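Local coordinates for FEZ-1 protein (Fluoribacter gormanii, PDB 5WCK) that probably hydrolyses beta-lactam antibiotics, as a monomeric subclass B3 metallo-beta-lactamase that holds two zinc ions, at residues D23-Y28 with H73-A78; K65-S70 with A78-I83; N6-F11 with F219-K224; A89-M94 with S99-G104; Y28-V31 with N36-I39. The protein carries 2 engineered substitutions. One frame throughout, in Å; residues are numbered along the deposited sequence.

Interaction 1: D23-Y28 with H73-A78; sequences DDLASY and HFDHAA. With ZN (zinc ion), chain C; ZN (zinc ion), chain D.
Leu-25 and Asp-75 meet through two different first torsions. Leu-25 CG stands anti to its own carbonyl carbon, at chi1 -54°, and this carries the methyl branches over to the short helix. Asp-75 CG sits between its backbone N and carbonyl carbon, at chi1 57°, and its carboxylate is turned to the metals. The two side chains cross at about a right angle. Leu-25 CD2 lies 3.8 Å from Asp-75 CB. Leu-25 CD1 comes within 3.3 Å of Asp-75 O, a buried carbonyl with no hydrogen-bond partner in the model. Leu-25 CD2 also reaches obliquely to the ring of His-76. No hydrogen bond joins the segments directly, but a water lies between them. It accepts from His-76 ND1 at 2.8 Å, in the plane of the imidazole, and may donate to Ala-26 O. This bond and the metal bond at the other ring nitrogen together fix the rotation of the ring. Asp-75 OD2 binds one zinc ion at 2.0 Å, and His-76 NE2 binds the same ion at 2.1 Å. His-73 ND1 binds the other. A second water bridges both metals and donates to Asp-75 OD1 at 2.8 Å. Asp-24 OD1 is a second-shell partner, hydrogen-bonded to ND1 of the zinc ligand His-215. His-215 completes the protein ligands of the zinc held by Asp-75 and His-76; His-71 and His-149 join His-73 on the other. This is the dinuclear site of the metallo-beta-lactamase superfamily, with the HxHxDH signature, residues 71-76, running into the short helix 74-77.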
# COMPACT_ATOMS: atom_id res chain seq x y z
N ASP A 23 10.17 8.76 4.12
CA ASP A 23 9.83 8.85 5.53
C ASP A 23 8.32 8.94 5.76
O ASP A 23 7.88 9.09 6.93
CB ASP A 23 10.56 10.04 6.17
CG ASP A 23 10.00 11.40 5.82
OD1 ASP A 23 9.25 11.51 4.83
OD2 ASP A 23 10.31 12.37 6.59
N ASP A 24 7.52 8.86 4.68
CA ASP A 24 6.06 8.94 4.75
C ASP A 24 5.46 7.90 3.79
O ASP A 24 4.99 6.84 4.23
CB ASP A 24 5.57 10.37 4.45
CG ASP A 24 4.07 10.46 4.22
OD1 ASP A 24 3.34 9.58 4.74
OD2 ASP A 24 3.65 11.40 3.50
N LEU A 25 5.50 8.20 2.49
CA LEU A 25 4.96 7.30 1.49
C LEU A 25 5.84 6.04 1.44
O LEU A 25 7.07 6.14 1.28
CB LEU A 25 4.92 8.02 0.13
CG LEU A 25 4.20 9.36 0.14
CD1 LEU A 25 4.25 10.03 -1.23
CD2 LEU A 25 2.78 9.20 0.64
N ALA A 26 5.22 4.89 1.71
CA ALA A 26 5.93 3.60 1.91
C ALA A 26 5.92 2.79 0.62
O ALA A 26 4.87 2.61 0.02
CB ALA A 26 5.28 2.80 3.00
N SER A 27 7.11 2.30 0.22
CA SER A 27 7.27 1.44 -0.95
C SER A 27 8.09 0.23 -0.56
O SER A 27 8.96 0.30 0.34
CB SER A 27 7.94 2.17 -2.09
OG SER A 27 7.13 3.24 -2.54
N TYR A 28 7.83 -0.90 -1.23
CA TYR A 28 8.38 -2.17 -0.86
C TYR A 28 8.96 -2.87 -2.09
O TYR A 28 8.40 -2.78 -3.18
CB TYR A 28 7.31 -3.04 -0.20
CG TYR A 28 6.68 -2.39 1.00
CD1 TYR A 28 7.27 -2.50 2.25
CD2 TYR A 28 5.58 -1.56 0.89
CE1 TYR A 28 6.75 -1.84 3.35
CE2 TYR A 28 5.03 -0.90 1.98
CZ TYR A 28 5.62 -1.04 3.23
OH TYR A 28 5.14 -0.43 4.36
N HIS A 73 -4.68 6.29 -5.26
CA HIS A 73 -4.56 7.71 -4.99
C HIS A 73 -3.17 8.18 -5.44
O HIS A 73 -2.21 7.40 -5.46
CB HIS A 73 -4.78 8.03 -3.51
CG HIS A 73 -6.21 8.07 -3.09
ND1 HIS A 73 -6.61 7.87 -1.75
CD2 HIS A 73 -7.34 8.30 -3.79
CE1 HIS A 73 -7.92 8.00 -1.69
NE2 HIS A 73 -8.40 8.22 -2.92
N PHE A 74 -3.07 9.46 -5.79
CA PHE A 74 -1.83 10.01 -6.34
C PHE A 74 -0.61 9.74 -5.45
O PHE A 74 0.50 9.56 -5.98
CB PHE A 74 -1.96 11.52 -6.62
CG PHE A 74 -1.95 12.36 -5.38
CD1 PHE A 74 -3.11 12.59 -4.65
CD2 PHE A 74 -0.77 12.90 -4.89
CE1 PHE A 74 -3.10 13.32 -3.48
CE2 PHE A 74 -0.75 13.64 -3.72
CZ PHE A 74 -1.92 13.85 -3.01
N ASP A 75 -0.78 9.74 -4.12
CA ASP A 75 0.36 9.62 -3.22
C ASP A 75 0.95 8.20 -3.25
O ASP A 75 2.06 8.03 -2.77
CB ASP A 75 0.03 10.07 -1.79
CG ASP A 75 -1.13 9.38 -1.10
OD1 ASP A 75 -2.10 9.07 -1.80
OD2 ASP A 75 -1.08 9.20 0.14
N HIS A 76 0.21 7.21 -3.76
CA HIS A 76 0.72 5.85 -3.89
C HIS A 76 0.99 5.44 -5.33
O HIS A 76 1.78 4.50 -5.54
CB HIS A 76 -0.22 4.86 -3.18
CG HIS A 76 -0.49 5.29 -1.79
ND1 HIS A 76 0.46 5.25 -0.81
CD2 HIS A 76 -1.56 5.93 -1.25
CE1 HIS A 76 -0.01 5.81 0.29
NE2 HIS A 76 -1.25 6.19 0.08
N ALA A 77 0.37 6.11 -6.31
CA ALA A 77 0.32 5.62 -7.69
C ALA A 77 0.77 6.65 -8.74
O ALA A 77 0.80 6.30 -9.91
CB ALA A 77 -1.07 5.14 -8.01
N ALA A 78 1.07 7.89 -8.36
CA ALA A 78 1.36 8.93 -9.40
C ALA A 78 2.59 8.58 -10.23
O ALA A 78 2.65 8.92 -11.43
CB ALA A 78 1.56 10.27 -8.76
ZN ZN C . -2.13 7.80 1.21
ZN ZN D . -5.49 7.29 -0.12
O HOH W 1 3.19 4.71 -0.78
O HOH W 2 -3.85 8.30 0.30

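Interaction 2: K65-S70 with A78-I83; sequences KILLIS and AGSELI
This is a buried, largely apolar contact between an interior strand of the larger sheet and the helix packed on it. Leu-67 of strand 64-68 meets Ser-80 and Ile-83, one turn apart on helix 80-87. The touching branch of Leu-67 is CD2. The leucine CG lies anti to the backbone N, at chi1 177°, which carries the branch out from the strand towards the helix. There CD2 lies against both atoms of the serine side chain, 3.6 Å from Ser-80 CB and 3.6 Å from Ser-80 OG. Farther along the helix the same methyl faces Ile-83 CG2 at a looser 4.2 Å. Ile-69 adds a lighter touch, with CG2 4.2 Å from Ser-80 OG. The serine hydroxyl thus touches two methyl groups, Leu-67 CD2 and Ile-69 CG2, while it is hydrogen-bonded to Ser-41 OG and to Ala-77 O. Ile-83 N bonds back to Gly-79 O, within the first turn of the helix. Leu-38 of the adjoining strand and Ser-41 flank Ile-83, and Tyr-91 flanks Leu-67 on its other neighbouring strand. Residues 71-76, between the two segments, carry four of the zinc ligands. Strand 64-68, helices 74-77 and 80-87 and the parallel strand 90-94 make up a beta-alpha-beta crossover, part of the alpha-beta/beta-alpha sandwich of metallo-beta-lactamases.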
# COMPACT_ATOMS: atom_id res chain seq x y z
N LYS A 65 10.15 -6.33 -12.37
CA LYS A 65 9.30 -7.07 -13.29
C LYS A 65 7.81 -6.74 -13.13
O LYS A 65 7.03 -6.88 -14.10
CB LYS A 65 9.44 -8.58 -13.07
CG LYS A 65 10.84 -9.13 -13.28
CD LYS A 65 11.33 -9.00 -14.70
CE LYS A 65 12.67 -9.67 -14.90
NZ LYS A 65 13.18 -9.44 -16.28
N ILE A 66 7.39 -6.38 -11.91
CA ILE A 66 5.98 -6.23 -11.54
C ILE A 66 5.87 -4.99 -10.66
O ILE A 66 6.69 -4.81 -9.75
CB ILE A 66 5.42 -7.47 -10.79
CG1 ILE A 66 5.50 -8.74 -11.66
CG2 ILE A 66 4.00 -7.22 -10.35
CD1 ILE A 66 5.06 -10.00 -10.95
N LEU A 67 4.86 -4.16 -10.96
CA LEU A 67 4.51 -2.98 -10.17
C LEU A 67 3.10 -3.16 -9.63
O LEU A 67 2.16 -3.45 -10.39
CB LEU A 67 4.57 -1.73 -11.07
CG LEU A 67 4.15 -0.42 -10.40
CD1 LEU A 67 5.03 -0.05 -9.21
CD2 LEU A 67 4.15 0.71 -11.41
N LEU A 68 2.97 -3.05 -8.29
CA LEU A 68 1.71 -3.10 -7.56
C LEU A 68 1.55 -1.80 -6.78
O LEU A 68 2.53 -1.07 -6.59
CB LEU A 68 1.71 -4.27 -6.57
CG LEU A 68 2.14 -5.62 -7.12
CD1 LEU A 68 2.25 -6.64 -6.00
CD2 LEU A 68 1.19 -6.09 -8.21
N ILE A 69 0.32 -1.55 -6.33
CA ILE A 69 -0.00 -0.43 -5.49
C ILE A 69 -0.90 -0.87 -4.33
O ILE A 69 -1.65 -1.86 -4.42
CB ILE A 69 -0.66 0.72 -6.28
CG1 ILE A 69 -1.93 0.27 -7.00
CG2 ILE A 69 0.36 1.35 -7.22
CD1 ILE A 69 -2.71 1.39 -7.67
N SER A 70 -0.88 -0.06 -3.26
CA SER A 70 -1.82 -0.23 -2.15
C SER A 70 -3.23 0.21 -2.56
O SER A 70 -4.21 -0.45 -2.25
CB SER A 70 -1.38 0.56 -0.95
OG SER A 70 -0.21 -0.01 -0.38
N ALA A 78 1.07 7.89 -8.36
CA ALA A 78 1.36 8.93 -9.40
C ALA A 78 2.59 8.58 -10.23
O ALA A 78 2.65 8.92 -11.43
CB ALA A 78 1.56 10.27 -8.76
N GLY A 79 3.57 7.91 -9.63
CA GLY A 79 4.85 7.58 -10.28
C GLY A 79 4.79 6.39 -11.23
O GLY A 79 5.81 6.02 -11.80
N SER A 80 3.62 5.75 -11.39
CA SER A 80 3.55 4.44 -12.05
C SER A 80 3.95 4.53 -13.53
O SER A 80 4.69 3.68 -14.01
CB SER A 80 2.23 3.78 -11.86
OG SER A 80 2.05 3.43 -10.48
N GLU A 81 3.46 5.56 -14.24
CA GLU A 81 3.80 5.66 -15.68
C GLU A 81 5.33 5.77 -15.86
O GLU A 81 5.89 5.10 -16.74
CB GLU A 81 3.05 6.80 -16.35
CG GLU A 81 3.36 6.92 -17.85
CD GLU A 81 3.10 5.69 -18.70
OE1 GLU A 81 2.34 4.79 -18.28
OE2 GLU A 81 3.64 5.65 -19.85
N LEU A 82 5.99 6.61 -15.05
CA LEU A 82 7.44 6.76 -15.12
C LEU A 82 8.13 5.41 -14.88
O LEU A 82 9.07 5.05 -15.59
CB LEU A 82 7.93 7.76 -14.06
CG LEU A 82 7.59 9.22 -14.33
CD1 LEU A 82 7.81 10.02 -13.06
CD2 LEU A 82 8.45 9.75 -15.48
N ILE A 83 7.67 4.66 -13.88
CA ILE A 83 8.30 3.37 -13.59
C ILE A 83 8.13 2.42 -14.79
O ILE A 83 9.06 1.72 -15.14
CB ILE A 83 7.77 2.77 -12.27
CG1 ILE A 83 8.26 3.66 -11.12
CG2 ILE A 83 8.21 1.32 -12.12
CD1 ILE A 83 7.90 3.22 -9.74

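Interaction 3: N6-F11 with F219-K224; sequences NPFPPF and FDLKNK
Phe-8 and Leu-221 make a CH-pi contact. Leu-221 CD2 stands 3.8 Å from the centroid of the Phe-8 ring and only 7° off its normal, so the methyl sits over the middle of one face, with its CG-CD2 bond running along the ring. The two side chains come from opposite directions. Phe-8 CG is anti to the backbone N, at chi1 -162°, and this holds the ring out against the helix. Pro-9 CD lies over the rim of the opposite face.

Plain apolar contacts extend this patch. Leu-221 CG touches Phe-8 CZ at 3.8 Å. The second methyl, Leu-221 CD1, goes to another ring and lies near its plane, at the edge, 3.7 Å from Phe-11 CZ. One leucine is thus divided between two aromatics. Lys-222 CG, on an exposed residue, approaches the Phe-8 ring obliquely.

The proline-rich arm leads into edge strand 11-14 of the seven-stranded sheet and is laid on the start of helix 221-229, which follows strand 210-213 of the second sheet in this metallo-beta-lactamase fold. Tyr-225 of that helix meets Phe-8 edge-to-face.

No hydrogen bond joins the segments; the helix start has its own. Asn-223 ND2 donates to the syn lone pair of Asp-220 OD1 at 2.8 Å. Asp-220 has positive phi at the break before this helix. Lys-224 NZ reaches back to Phe-219 O at 2.8 Å and also forms a salt bridge with Asp-238.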
# COMPACT_ATOMS: atom_id res chain seq x y z
N ASN A 6 10.59 13.11 2.68
CA ASN A 6 12.02 13.12 2.76
C ASN A 6 12.56 11.73 2.47
O ASN A 6 11.87 10.74 2.68
CB ASN A 6 12.47 13.55 4.16
CG ASN A 6 11.93 14.92 4.49
OD1 ASN A 6 12.33 15.89 3.84
ND2 ASN A 6 11.04 15.00 5.46
N PRO A 7 13.82 11.60 1.99
CA PRO A 7 14.42 10.29 1.79
C PRO A 7 14.52 9.51 3.10
O PRO A 7 14.59 10.07 4.22
CB PRO A 7 15.80 10.55 1.19
CG PRO A 7 16.05 12.04 1.34
CD PRO A 7 14.71 12.70 1.55
N PHE A 8 14.53 8.19 2.95
CA PHE A 8 14.64 7.30 4.08
C PHE A 8 15.62 6.21 3.69
O PHE A 8 15.62 5.76 2.55
CB PHE A 8 13.29 6.69 4.46
CG PHE A 8 13.25 6.10 5.85
CD1 PHE A 8 12.96 6.90 6.95
CD2 PHE A 8 13.61 4.79 6.09
CE1 PHE A 8 12.98 6.38 8.23
CE2 PHE A 8 13.65 4.27 7.37
CZ PHE A 8 13.30 5.06 8.44
N PRO A 9 16.50 5.75 4.59
CA PRO A 9 17.46 4.71 4.23
C PRO A 9 16.75 3.40 3.93
O PRO A 9 15.92 2.95 4.72
CB PRO A 9 18.35 4.53 5.46
CG PRO A 9 17.61 5.19 6.59
CD PRO A 9 16.69 6.22 5.97
N PRO A 10 17.06 2.73 2.79
CA PRO A 10 16.42 1.46 2.49
C PRO A 10 17.00 0.35 3.38
O PRO A 10 18.15 0.45 3.85
CB PRO A 10 16.75 1.26 1.00
CG PRO A 10 18.11 1.94 0.84
CD PRO A 10 18.02 3.15 1.75
N PHE A 11 16.23 -0.72 3.61
CA PHE A 11 16.65 -1.77 4.50
C PHE A 11 15.83 -3.03 4.24
O PHE A 11 14.77 -2.95 3.62
CB PHE A 11 16.56 -1.36 5.98
CG PHE A 11 15.16 -1.06 6.46
CD1 PHE A 11 14.61 0.20 6.25
CD2 PHE A 11 14.41 -2.03 7.10
CE1 PHE A 11 13.33 0.47 6.69
CE2 PHE A 11 13.12 -1.75 7.52
CZ PHE A 11 12.59 -0.51 7.31
N PHE A 219 2.56 2.37 10.94
CA PHE A 219 3.18 1.21 11.57
C PHE A 219 4.46 1.59 12.31
O PHE A 219 5.19 0.71 12.70
CB PHE A 219 3.42 0.09 10.55
CG PHE A 219 4.38 0.41 9.43
CD1 PHE A 219 3.93 1.05 8.28
CD2 PHE A 219 5.72 0.07 9.51
CE1 PHE A 219 4.80 1.30 7.22
CE2 PHE A 219 6.59 0.34 8.46
CZ PHE A 219 6.13 0.98 7.32
N ASP A 220 4.70 2.89 12.54
CA ASP A 220 5.83 3.33 13.42
C ASP A 220 7.17 3.01 12.75
O ASP A 220 8.10 2.57 13.43
CB ASP A 220 5.72 2.75 14.83
CG ASP A 220 6.50 3.52 15.90
OD1 ASP A 220 6.84 4.69 15.64
OD2 ASP A 220 6.73 2.93 16.98
N LEU A 221 7.29 3.27 11.45
CA LEU A 221 8.53 3.00 10.68
C LEU A 221 9.75 3.59 11.39
O LEU A 221 10.76 2.91 11.55
CB LEU A 221 8.43 3.58 9.27
CG LEU A 221 9.75 3.58 8.47
CD1 LEU A 221 10.15 2.17 8.10
CD2 LEU A 221 9.66 4.47 7.24
N LYS A 222 9.67 4.88 11.73
CA LYS A 222 10.89 5.56 12.22
C LYS A 222 11.43 4.92 13.50
O LYS A 222 12.63 4.61 13.57
CB LYS A 222 10.64 7.05 12.46
CG LYS A 222 10.32 7.85 11.21
CD LYS A 222 9.87 9.24 11.57
CE LYS A 222 9.60 10.14 10.40
NZ LYS A 222 9.05 11.43 10.88
N ASN A 223 10.58 4.74 14.52
CA ASN A 223 11.04 4.19 15.80
C ASN A 223 11.48 2.73 15.62
O ASN A 223 12.45 2.31 16.22
CB ASN A 223 10.01 4.35 16.92
CG ASN A 223 9.81 5.81 17.29
OD1 ASN A 223 10.76 6.50 17.67
ND2 ASN A 223 8.58 6.30 17.17
N LYS A 224 10.79 1.97 14.77
CA LYS A 224 11.17 0.59 14.55
C LYS A 224 12.52 0.51 13.82
O LYS A 224 13.30 -0.37 14.10
CB LYS A 224 10.07 -0.14 13.80
CG LYS A 224 8.87 -0.46 14.68
CD LYS A 224 7.72 -1.08 13.92
CE LYS A 224 6.54 -1.40 14.82
NZ LYS A 224 5.33 -1.75 14.04

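Interaction 4: A89-M94 with S99-G104; sequences AKYMVM and SVILSG
Tyr-91 and Ile-101 point at each other from opposite directions, across the strand-to-helix half of a beta-alpha-beta unit. The unit comprises strand 90-94, helix 95-103 and strand 126-128. Both residues are buried. Tyr-91 CG is anti to the backbone N, at chi1 -161°, so the ring extends from the strand towards the helix. Ile-101 CG2 meets the ring obliquely, 3.5 Å from Tyr-91 CE2. Ile-101 CD1 lies by the phenol end, 3.7 Å from Tyr-91 OH, which has a weak hydrogen bond to Ser-80 OG. Val-93, two residues along on the same side of the strand, crosses Ile-101 at a slant. Its CG1 is 4.1 Å from Ile-101 CG1. Val-93 CG2 leans over the rim of one face of the tyrosine ring. The isoleucine thus uses all its branches: CG2 and CD1 on the tyrosine, CG1 on the valine. Ala-72 and Ser-122 also touch it. Gly-104 has positive phi and belongs to a Schellman motif. Ser-99 O accepts two bonds from opposite faces of its plane, from Ser-103 N at 3.0 Å and from Ser-103 OG at 3.0 Å.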
# COMPACT_ATOMS: atom_id res chain seq x y z
N ALA A 89 8.13 -2.65 -16.29
CA ALA A 89 7.47 -3.54 -15.31
C ALA A 89 6.00 -3.72 -15.71
O ALA A 89 5.47 -2.84 -16.33
CB ALA A 89 7.51 -2.94 -13.92
N LYS A 90 5.41 -4.86 -15.36
CA LYS A 90 3.97 -5.09 -15.60
C LYS A 90 3.18 -4.52 -14.43
O LYS A 90 3.45 -4.92 -13.31
CB LYS A 90 3.70 -6.58 -15.74
CG LYS A 90 4.43 -7.14 -16.94
CD LYS A 90 4.07 -8.54 -17.16
CE LYS A 90 4.87 -9.47 -16.30
NZ LYS A 90 5.21 -10.63 -17.15
N TYR A 91 2.20 -3.70 -14.75
CA TYR A 91 1.38 -3.00 -13.73
C TYR A 91 0.12 -3.82 -13.47
O TYR A 91 -0.64 -4.04 -14.37
CB TYR A 91 1.01 -1.64 -14.30
CG TYR A 91 0.56 -0.59 -13.32
CD1 TYR A 91 0.72 -0.73 -11.96
CD2 TYR A 91 -0.03 0.57 -13.78
CE1 TYR A 91 0.32 0.25 -11.08
CE2 TYR A 91 -0.42 1.57 -12.92
CZ TYR A 91 -0.22 1.42 -11.57
OH TYR A 91 -0.62 2.43 -10.75
N MET A 92 -0.11 -4.19 -12.21
CA MET A 92 -1.24 -5.01 -11.86
C MET A 92 -2.02 -4.28 -10.77
O MET A 92 -1.44 -3.84 -9.76
CB MET A 92 -0.80 -6.40 -11.38
CG MET A 92 0.20 -7.06 -12.30
SD MET A 92 0.51 -8.77 -11.80
CE MET A 92 1.72 -9.21 -13.06
N VAL A 93 -3.34 -4.19 -10.96
CA VAL A 93 -4.22 -3.34 -10.13
C VAL A 93 -5.56 -4.07 -9.92
O VAL A 93 -6.14 -4.66 -10.82
CB VAL A 93 -4.45 -1.95 -10.75
CG1 VAL A 93 -5.41 -1.12 -9.93
CG2 VAL A 93 -3.16 -1.18 -10.97
N MET A 94 -6.05 -4.01 -8.67
CA MET A 94 -7.37 -4.52 -8.28
C MET A 94 -8.46 -3.88 -9.16
O MET A 94 -8.50 -2.67 -9.31
CB MET A 94 -7.63 -4.17 -6.81
CG MET A 94 -8.86 -4.82 -6.19
SD MET A 94 -8.87 -6.63 -6.09
CE MET A 94 -7.64 -6.86 -4.80
N SER A 99 -10.37 1.84 -13.05
CA SER A 99 -10.89 3.05 -13.70
C SER A 99 -10.09 4.28 -13.26
O SER A 99 -9.77 5.17 -14.06
CB SER A 99 -12.36 3.23 -13.44
OG SER A 99 -12.79 4.47 -13.97
N VAL A 100 -9.81 4.38 -11.96
CA VAL A 100 -9.07 5.55 -11.48
C VAL A 100 -7.66 5.59 -12.07
O VAL A 100 -7.17 6.66 -12.44
CB VAL A 100 -9.05 5.60 -9.94
CG1 VAL A 100 -8.10 6.64 -9.43
CG2 VAL A 100 -10.45 5.84 -9.41
N ILE A 101 -6.99 4.44 -12.15
CA ILE A 101 -5.65 4.41 -12.72
C ILE A 101 -5.68 4.82 -14.20
O ILE A 101 -4.87 5.64 -14.64
CB ILE A 101 -5.00 3.04 -12.48
CG1 ILE A 101 -4.81 2.77 -10.97
CG2 ILE A 101 -3.69 2.91 -13.24
CD1 ILE A 101 -4.04 3.83 -10.25
N LEU A 102 -6.62 4.28 -14.97
CA LEU A 102 -6.69 4.58 -16.44
C LEU A 102 -6.99 6.08 -16.66
O LEU A 102 -6.49 6.68 -17.61
CB LEU A 102 -7.77 3.72 -17.10
CG LEU A 102 -7.56 2.21 -17.09
CD1 LEU A 102 -8.66 1.52 -17.86
CD2 LEU A 102 -6.20 1.81 -17.62
N SER A 103 -7.80 6.67 -15.78
CA SER A 103 -8.26 8.05 -15.92
C SER A 103 -7.33 9.04 -15.20
O SER A 103 -7.57 10.26 -15.20
CB SER A 103 -9.68 8.20 -15.45
OG SER A 103 -9.77 8.12 -14.03
N GLY A 104 -6.28 8.55 -14.53
CA GLY A 104 -5.39 9.43 -13.80
C GLY A 104 -6.12 10.22 -12.72
O GLY A 104 -5.74 11.36 -12.42

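Interaction 5: Y28-V31 with N36-I39; sequences YLIV and NILI
Tyr-28 pairs with Ile-39, and Ile-30 with Ile-37, through four backbone hydrogen bonds that form the tight part of the contact. Tyr-28 N donates to Ile-39 O at 3.0 Å, and Ile-39 N returns a bond to Tyr-28 O at 2.8 Å. Ile-30 N to Ile-37 O and Ile-37 N to Ile-30 O are each 2.8 Å. All four donors lie in the carbonyl planes. On the face carrying these residues, the side chains pack closely. Ile-30 CD1 meets Ile-39 CD1 at 3.9 Å, along a diagonal between the pairs. Ile-30 CG1 stands anti to the carbonyl carbon, at chi1 -64°, and chi2 of 82° swings CD1 across to the partner strand. This face looks into the sandwich, where Ile-39 touches Leu-141 and Ile-30 touches Thr-139 of the second sheet. Tyr-28 OH is hydrogen-bonded to Gly-213 O.

The two segments are the arms of a beta hairpin, strands 28-32 and 35-39, in the larger mixed sheet of the metallo-beta-lactamase fold. The N-to-C directions of 28-31 and 36-39 are 166° apart, so they run antiparallel.

On the other face are the non-hydrogen-bonded pairs, Leu-29 with Leu-38 and Val-31 with Asn-36. Here the side-chain contact is slighter. Leu-29 CD1 crosses at a slant to Asn-36 CB, 3.8 Å away. Leu-38 CD1 leans back over the backbone, 3.5 Å from Tyr-28 O, and also packs on Leu-67 of the next strand. Phe-59 covers Leu-29 and Val-31. Val-31, near the turn, lies side by side with Asn-36 and is partly exposed to solvent.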
# COMPACT_ATOMS: atom_id res chain seq x y z
N TYR A 28 7.83 -0.90 -1.23
CA TYR A 28 8.38 -2.17 -0.86
C TYR A 28 8.96 -2.87 -2.09
O TYR A 28 8.40 -2.78 -3.18
CB TYR A 28 7.31 -3.04 -0.20
CG TYR A 28 6.68 -2.39 1.00
CD1 TYR A 28 7.27 -2.50 2.25
CD2 TYR A 28 5.58 -1.56 0.89
CE1 TYR A 28 6.75 -1.84 3.35
CE2 TYR A 28 5.03 -0.90 1.98
CZ TYR A 28 5.62 -1.04 3.23
OH TYR A 28 5.14 -0.43 4.36
N LEU A 29 10.08 -3.55 -1.90
CA LEU A 29 10.74 -4.32 -2.95
C LEU A 29 10.80 -5.78 -2.50
O LEU A 29 11.28 -6.07 -1.41
CB LEU A 29 12.16 -3.80 -3.21
CG LEU A 29 12.85 -4.38 -4.44
CD1 LEU A 29 12.29 -3.77 -5.72
CD2 LEU A 29 14.35 -4.20 -4.37
N ILE A 30 10.30 -6.67 -3.35
CA ILE A 30 10.36 -8.11 -3.09
C ILE A 30 11.34 -8.67 -4.13
O ILE A 30 11.10 -8.53 -5.32
CB ILE A 30 8.98 -8.78 -3.14
CG1 ILE A 30 8.02 -8.27 -2.06
CG2 ILE A 30 9.13 -10.28 -3.00
CD1 ILE A 30 7.31 -7.00 -2.36
N VAL A 31 12.41 -9.29 -3.65
CA VAL A 31 13.54 -9.70 -4.49
C VAL A 31 13.49 -11.22 -4.66
O VAL A 31 13.49 -11.96 -3.68
CB VAL A 31 14.88 -9.26 -3.87
CG1 VAL A 31 16.06 -9.81 -4.66
CG2 VAL A 31 14.95 -7.75 -3.78
N ASN A 36 12.24 -8.68 -9.54
CA ASN A 36 11.74 -8.01 -8.34
C ASN A 36 10.32 -7.47 -8.54
O ASN A 36 9.91 -7.14 -9.66
CB ASN A 36 12.68 -6.87 -7.95
CG ASN A 36 14.11 -7.34 -7.82
OD1 ASN A 36 14.37 -8.51 -7.48
ND2 ASN A 36 15.04 -6.45 -8.11
N ILE A 37 9.59 -7.36 -7.42
CA ILE A 37 8.27 -6.75 -7.38
C ILE A 37 8.40 -5.45 -6.57
O ILE A 37 9.01 -5.46 -5.50
CB ILE A 37 7.23 -7.65 -6.69
CG1 ILE A 37 7.16 -9.03 -7.36
CG2 ILE A 37 5.87 -6.97 -6.61
CD1 ILE A 37 6.30 -10.03 -6.62
N LEU A 38 7.87 -4.36 -7.12
CA LEU A 38 7.82 -3.07 -6.45
C LEU A 38 6.37 -2.74 -6.10
O LEU A 38 5.47 -2.87 -6.95
CB LEU A 38 8.40 -1.99 -7.37
CG LEU A 38 8.35 -0.57 -6.83
CD1 LEU A 38 9.20 -0.40 -5.59
CD2 LEU A 38 8.79 0.44 -7.88
N ILE A 39 6.14 -2.32 -4.84
CA ILE A 39 4.79 -1.90 -4.36
C ILE A 39 4.87 -0.41 -4.00
O ILE A 39 5.68 -0.09 -3.17
CB ILE A 39 4.32 -2.74 -3.16
CG1 ILE A 39 4.52 -4.24 -3.38
CG2 ILE A 39 2.86 -2.43 -2.87
CD1 ILE A 39 3.85 -5.12 -2.34

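How the interactions relate
Starting at the N terminus, interaction 3 closes the longest loop. It ties the arm at 6-11 to helix 221-229, and the other four contacts nest within it. Interactions 1 and 5 both begin between residues 23 and 28 and share Tyr-28. Interaction 5 closes at once as a hairpin, while interaction 1 runs on to the zinc-binding helix at 73-78. Interaction 2 opens inside that loop and closes just after it, so the two cross, sharing Ala-78. Interaction 4 follows in series. Interactions 5, 2 and 4 stand on one sheet, where strands 35-39, 64-68 and 90-94 are successive neighbours. Asp-23 and Asn-6 join interaction 1 to interaction 3.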